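PDB 6E0S: MEM-A1 from Soil metagenome, which is a subclass B3 metallo-beta-lactamase that probably uses its bound zinc to hydrolyse beta-lactam antibiotics. Local coordinates for residues T177-E182 with A227-I232; D231-A236 with W244-R249. All coordinates share one frame; numbering follows the deposited sequence.

Overall arrangement
Both contacts reach the same five-stranded sheet, and their segments share Asp231 and Ile232; their centres lie about 13 Å apart. Contact 1 is the approach to strand 232-235: the loop ahead of it meets strand 174-182 at the surface, by charges and water. Contact 2 takes over along the strand itself, where the outward edge receives a buried arginine from helix 243-247. Strand 185-192 stands between 174-182 and 232-235 in the sheet, so contact 1 bridges past it from the loop, while contact 2 meets the outer edge of the last strand. Neither contact includes the zinc ligands His91, His93 and His169, and the phosphate ion of contact 2 probably came from the crystallisation liquor.

Contact 1 of 2, residues T177-E182 with A227-I232; sequences TWRATE and ALDCDI
The guanidinium of Arg179 meets its partners at the edge: Asp229 OD2 and two waters all lie in its plane. The direct link is a salt bridge between Arg179 NH1 and Asp229 OD2 at 3.3 Å, rather long, with the carboxylate plane turned 35° from the guanidinium. A water also links the same two atoms, accepting from Arg179 NH1 at 2.9 Å and donating to Asp229 OD2 at 2.7 Å. The second water does the same for Asp231, 2.7 Å from Arg179 NH2 and 2.7 Å from Asp231 OD2. That oxygen sits obliquely to the guanidinium and feels it directly by charge alone. A bend at chi3 (75°) in the arginine chain swings the guanidinium toward the two acids. Apart from the charged groups, Thr177 CG2 touches Leu228 CD1 at 4.2 Å, a small apolar contact.

Other partners share the load. Arg179 NH2 also bonds Ser186 OG, Asp231 OD2 accepts from Ala188 N, and Arg261 NH1 forms salt bridges with OD1 of both aspartates. Cys230, between the acids, turns away and is tied by a disulfide to Cys264 of helix 263-285. The loop following helix 214-226 thus meets strand 174-182 across the intervening strand 185-192, where Arg179 and Asp229 both rest on Ala188, just before the chain enters strand 232-235.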
loop_
_atom_site.group_PDB
_atom_site.type_symbol
_atom_site.label_atom_id
_atom_site.label_comp_id
_atom_site.label_asym_id
_atom_site.label_seq_id
_atom_site.Cartn_x
_atom_site.Cartn_y
_atom_site.Cartn_z
ATOM N N THR A 177 6.432 -7.127 0.990
ATOM C CA THR A 177 7.140 -7.586 2.187
ATOM C C THR A 177 8.657 -7.494 1.989
ATOM O O THR A 177 9.177 -7.654 0.878
ATOM C CB THR A 177 6.762 -9.021 2.582
ATOM O OG1 THR A 177 7.196 -9.915 1.556
ATOM C CG2 THR A 177 5.235 -9.186 2.761
ATOM N N TRP A 178 9.366 -7.200 3.080
ATOM C CA TRP A 178 10.825 -7.103 3.049
ATOM C C TRP A 178 11.327 -7.208 4.480
ATOM O O TRP A 178 10.550 -7.194 5.434
ATOM C CB TRP A 178 11.332 -5.801 2.387
ATOM C CG TRP A 178 11.010 -4.502 3.112
ATOM C CD1 TRP A 178 11.893 -3.695 3.773
ATOM C CD2 TRP A 178 9.738 -3.836 3.184
ATOM N NE1 TRP A 178 11.250 -2.593 4.275
ATOM C CE2 TRP A 178 9.924 -2.661 3.936
ATOM C CE3 TRP A 178 8.450 -4.134 2.712
ATOM C CZ2 TRP A 178 8.880 -1.777 4.216
ATOM C CZ3 TRP A 178 7.414 -3.245 2.994
ATOM C CH2 TRP A 178 7.635 -2.087 3.722
ATOM N N ARG A 179 12.637 -7.347 4.627
ATOM C CA ARG A 179 13.249 -7.358 5.950
ATOM C C ARG A 179 14.094 -6.108 6.103
ATOM O O ARG A 179 14.798 -5.715 5.168
ATOM C CB ARG A 179 14.127 -8.612 6.149
ATOM C CG ARG A 179 13.279 -9.861 6.254
ATOM C CD ARG A 179 14.046 -11.039 6.875
ATOM N NE ARG A 179 14.219 -10.903 8.315
ATOM C CZ ARG A 179 13.345 -11.315 9.239
ATOM N NH1 ARG A 179 12.213 -11.917 8.911
ATOM N NH2 ARG A 179 13.621 -11.134 10.509
ATOM N N ALA A 180 14.008 -5.478 7.278
ATOM C CA ALA A 180 14.837 -4.340 7.640
ATOM C C ALA A 180 15.710 -4.760 8.811
ATOM O O ALA A 180 15.380 -5.712 9.526
ATOM C CB ALA A 180 14.005 -3.088 8.000
ATOM N N THR A 181 16.846 -4.073 8.978
ATOM C CA THR A 181 17.846 -4.448 9.970
ATOM C C THR A 181 18.418 -3.210 10.636
ATOM O O THR A 181 18.616 -2.174 9.992
ATOM C CB THR A 181 19.020 -5.270 9.364
ATOM O OG1 THR A 181 19.665 -4.495 8.347
ATOM C CG2 THR A 181 18.537 -6.580 8.754
ATOM N N GLU A 182 18.702 -3.319 11.932
ATOM C CA GLU A 182 19.374 -2.236 12.638
ATOM C C GLU A 182 19.947 -2.797 13.921
ATOM O O GLU A 182 19.307 -3.624 14.561
ATOM C CB GLU A 182 18.436 -1.046 12.940
ATOM C CG GLU A 182 17.247 -1.337 13.819
ATOM C CD GLU A 182 16.532 -0.062 14.329
ATOM O OE1 GLU A 182 16.341 0.087 15.558
ATOM O OE2 GLU A 182 16.117 0.771 13.500
ATOM N N ALA A 227 -1.435 -14.703 7.309
ATOM C CA ALA A 227 -0.366 -15.693 7.448
ATOM C C ALA A 227 1.038 -15.114 7.266
ATOM O O ALA A 227 2.022 -15.856 7.384
ATOM C CB ALA A 227 -0.569 -16.839 6.455
ATOM N N LEU A 228 1.181 -13.821 7.023
ATOM C CA LEU A 228 2.492 -13.297 6.667
ATOM C C LEU A 228 3.437 -13.255 7.870
ATOM O O LEU A 228 3.022 -13.028 9.011
ATOM C CB LEU A 228 2.362 -11.880 6.095
ATOM C CG LEU A 228 1.659 -11.719 4.757
ATOM C CD1 LEU A 228 1.539 -10.236 4.502
ATOM C CD2 LEU A 228 2.505 -12.389 3.679
ATOM N N ASP A 229 4.729 -13.468 7.597
ATOM C CA ASP A 229 5.785 -13.112 8.547
ATOM C C ASP A 229 5.691 -11.612 8.803
ATOM O O ASP A 229 5.978 -10.803 7.911
ATOM C CB ASP A 229 7.158 -13.522 7.990
ATOM C CG ASP A 229 8.274 -13.487 9.034
ATOM O OD1 ASP A 229 8.008 -13.240 10.239
ATOM O OD2 ASP A 229 9.442 -13.703 8.621
ATOM N N CYS A 230 5.246 -11.213 9.998
ATOM C CA CYS A 230 4.798 -9.827 10.193
ATOM C C CYS A 230 5.306 -9.267 11.524
ATOM O O CYS A 230 4.589 -9.296 12.529
ATOM C CB CYS A 230 3.281 -9.788 10.114
ATOM S SG CYS A 230 2.516 -8.185 10.359
ATOM N N ASP A 231 6.533 -8.739 11.527
ATOM C CA ASP A 231 7.001 -8.052 12.722
ATOM C C ASP A 231 6.463 -6.630 12.799
ATOM O O ASP A 231 6.034 -6.187 13.874
ATOM C CB ASP A 231 8.520 -8.017 12.756
ATOM C CG ASP A 231 9.121 -9.363 13.103
ATOM O OD1 ASP A 231 8.576 -10.026 14.008
ATOM O OD2 ASP A 231 10.088 -9.767 12.432
ATOM N N ILE A 232 6.498 -5.888 11.691
ATOM C CA ILE A 232 6.045 -4.501 11.671
ATOM C C ILE A 232 5.078 -4.329 10.510
ATOM O O ILE A 232 5.456 -4.523 9.347
ATOM C CB ILE A 232 7.215 -3.514 11.540
ATOM C CG1 ILE A 232 8.153 -3.633 12.763
ATOM C CG2 ILE A 232 6.685 -2.068 11.342
ATOM C CD1 ILE A 232 9.459 -2.778 12.666
HETATM O O HOH W 1 12.094 -11.539 12.723
HETATM O O HOH W 2 10.764 -12.617 6.483
#

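Contact 2 of 2, residues D231-A236 with W244-R249; sequences DILISA and WRRQAR. With PO4 (phosphate ion), chain D.
One backbone carbonyl, Leu233 O, is approached by both terminal nitrogens of a buried arginine, Arg246. The bond from Arg246 NH2 to Leu233 O measures 2.5 Å, which is very short; as the side chain is modelled in two conformations, that exact length is doubtful. Arg246 NH1 reaches the same Leu233 O at 3.0 Å, but at 125° this second bond is weak. The oxygen lies at the edge of the guanidinium, near its plane, facing the gap between the two NH groups. A sharp bend at chi3 (-92°) directs the arginine head to the strand after CG has set out anti to the carbonyl carbon.

Carbon packs beside these bonds. Leu233 CB comes within 3.8 Å of Arg246 NH2, the two side chains crossing at about a right angle, and Ile232 CG2 stands 4.0 Å from Arg246 NH1 at the guanidinium edge. The buried charge has further oxygens to meet: NH2 also donates to Gly241 O and NH1 to Phe258 O, so in the conformer described three main-chain carbonyls accept from its terminal nitrogens.

At the amino end of helix 243-247, before Arg246, sits a phosphate ion. Its O2 accepts from Arg245 N at 2.9 Å and, weakly, from Trp244 N, while O3 lies at the edge of the Trp244 ring. That ring also makes a cation-pi contact with Arg43 and an edge-to-face one with Tyr39.

Ile232 and Ile234 spend their backbone bonds on strand 185-192, while Leu233 O points the other way, off the outermost strand of its sheet. An arginine from a following helix thereby lies against the outer edge of strand 232-235, at the rim of one sheet of the alpha-beta/beta-alpha sandwich that defines the metallo-beta-lactamase fold.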
loop_
_atom_site.group_PDB
_atom_site.type_symbol
_atom_site.label_atom_id
_atom_site.label_comp_id
_atom_site.label_asym_id
_atom_site.label_seq_id
_atom_site.Cartn_x
_atom_site.Cartn_y
_atom_site.Cartn_z
ATOM N N ASP A 231 6.533 -8.739 11.527
ATOM C CA ASP A 231 7.001 -8.052 12.722
ATOM C C ASP A 231 6.463 -6.630 12.799
ATOM O O ASP A 231 6.034 -6.187 13.874
ATOM C CB ASP A 231 8.520 -8.017 12.756
ATOM C CG ASP A 231 9.121 -9.363 13.103
ATOM O OD1 ASP A 231 8.576 -10.026 14.008
ATOM O OD2 ASP A 231 10.088 -9.767 12.432
ATOM N N ILE A 232 6.498 -5.888 11.691
ATOM C CA ILE A 232 6.045 -4.501 11.671
ATOM C C ILE A 232 5.078 -4.329 10.510
ATOM O O ILE A 232 5.456 -4.523 9.347
ATOM C CB ILE A 232 7.215 -3.514 11.540
ATOM C CG1 ILE A 232 8.153 -3.633 12.763
ATOM C CG2 ILE A 232 6.685 -2.068 11.342
ATOM C CD1 ILE A 232 9.459 -2.778 12.666
ATOM N N LEU A 233 3.851 -3.948 10.815
ATOM C CA LEU A 233 2.822 -3.714 9.811
ATOM C C LEU A 233 2.694 -2.224 9.523
ATOM O O LEU A 233 2.616 -1.420 10.454
ATOM C CB LEU A 233 1.472 -4.258 10.311
ATOM C CG LEU A 233 0.250 -3.726 9.565
ATOM C CD1 LEU A 233 0.224 -4.279 8.150
ATOM C CD2 LEU A 233 -1.079 -4.079 10.294
ATOM N N ILE A 234 2.635 -1.864 8.239
ATOM C CA ILE A 234 2.235 -0.524 7.806
ATOM C C ILE A 234 1.149 -0.718 6.763
ATOM O O ILE A 234 1.410 -1.282 5.708
ATOM C CB ILE A 234 3.404 0.269 7.219
ATOM C CG1 ILE A 234 4.497 0.430 8.269
ATOM C CG2 ILE A 234 2.908 1.637 6.718
ATOM C CD1 ILE A 234 5.825 0.918 7.685
ATOM N N SER A 235 -0.075 -0.296 7.059
ATOM C CA SER A 235 -1.154 -0.538 6.109
ATOM C C SER A 235 -1.406 0.727 5.295
ATOM O O SER A 235 -1.068 1.830 5.722
ATOM C CB SER A 235 -2.435 -0.968 6.826
ATOM O OG SER A 235 -2.740 -0.027 7.835
ATOM N N ALA A 236 -1.982 0.547 4.100
ATOM C CA ALA A 236 -2.147 1.663 3.166
ATOM C C ALA A 236 -2.893 2.836 3.788
ATOM O O ALA A 236 -2.555 4.004 3.537
ATOM C CB ALA A 236 -2.873 1.182 1.909
ATOM N N TRP A 244 -0.606 4.607 14.359
ATOM C CA TRP A 244 -0.400 5.738 15.265
ATOM C C TRP A 244 -0.399 5.286 16.720
ATOM O O TRP A 244 0.338 5.845 17.541
ATOM C CB TRP A 244 -1.444 6.828 15.007
ATOM C CG TRP A 244 -1.465 7.215 13.552
ATOM C CD1 TRP A 244 -2.553 7.234 12.708
ATOM C CD2 TRP A 244 -0.334 7.625 12.764
ATOM N NE1 TRP A 244 -2.149 7.623 11.437
ATOM C CE2 TRP A 244 -0.798 7.863 11.450
ATOM C CE3 TRP A 244 1.034 7.800 13.046
ATOM C CZ2 TRP A 244 0.059 8.265 10.411
ATOM C CZ3 TRP A 244 1.883 8.205 12.028
ATOM C CH2 TRP A 244 1.394 8.434 10.721
ATOM N N ARG A 245 -1.169 4.251 17.052
ATOM C CA ARG A 245 -1.083 3.707 18.404
ATOM C C ARG A 245 0.322 3.181 18.691
ATOM O O ARG A 245 0.874 3.418 19.770
ATOM C CB ARG A 245 -2.125 2.602 18.618
ATOM C CG ARG A 245 -1.966 1.934 19.971
ATOM C CD ARG A 245 -2.963 0.814 20.228
ATOM N NE ARG A 245 -2.915 -0.267 19.239
ATOM C CZ ARG A 245 -1.933 -1.172 19.123
ATOM N NH1 ARG A 245 -0.875 -1.150 19.927
ATOM N NH2 ARG A 245 -2.005 -2.108 18.185
ATOM N N ARG A 246 0.928 2.494 17.724
ATOM C CA ARG A 246 2.270 1.959 17.942
ATOM C C ARG A 246 3.317 3.068 17.921
ATOM O O ARG A 246 4.227 3.089 18.755
ATOM C CB ARG A 246 2.597 0.911 16.879
ATOM C CG ARG A 246 1.811 -0.388 17.010
ATOM C CD ARG A 246 2.329 -1.447 16.005
ATOM N NE ARG A 246 1.561 -1.374 14.768
ATOM C CZ ARG A 246 2.079 -1.219 13.554
ATOM N NH1 ARG A 246 3.407 -1.154 13.366
ATOM N NH2 ARG A 246 1.247 -1.127 12.518
ATOM N N GLN A 247 3.215 3.994 16.952
ATOM C CA GLN A 247 4.205 5.064 16.849
ATOM C C GLN A 247 4.205 5.935 18.086
ATOM O O GLN A 247 5.228 6.546 18.416
ATOM C CB GLN A 247 3.927 5.936 15.624
ATOM C CG GLN A 247 5.069 6.921 15.246
ATOM C CD GLN A 247 4.978 8.265 15.921
ATOM O OE1 GLN A 247 3.893 8.766 16.227
ATOM N NE2 GLN A 247 6.137 8.851 16.201
ATOM N N ALA A 248 3.056 6.021 18.762
ATOM C CA ALA A 248 2.900 6.798 19.978
ATOM C C ALA A 248 3.764 6.296 21.116
ATOM O O ALA A 248 3.856 6.982 22.134
ATOM C CB ALA A 248 1.425 6.779 20.401
ATOM N N ARG A 249 4.355 5.109 20.985
ATOM C CA ARG A 249 5.264 4.563 21.974
ATOM C C ARG A 249 6.734 4.647 21.566
ATOM O O ARG A 249 7.587 4.229 22.363
ATOM C CB ARG A 249 4.888 3.097 22.279
ATOM C CG ARG A 249 3.387 2.861 22.532
ATOM C CD ARG A 249 3.088 1.466 23.116
ATOM N NE ARG A 249 3.688 1.301 24.436
ATOM C CZ ARG A 249 3.830 0.131 25.065
ATOM N NH1 ARG A 249 3.436 -1.000 24.481
ATOM N NH2 ARG A 249 4.396 0.092 26.274
HETATM P P PO4 D . -4.632 4.499 15.296
HETATM O O1 PO4 D . -5.559 3.292 15.397
HETATM O O2 PO4 D . -3.227 4.039 15.036
HETATM O O3 PO4 D . -5.124 5.374 14.156
HETATM O O4 PO4 D . -4.664 5.267 16.607
#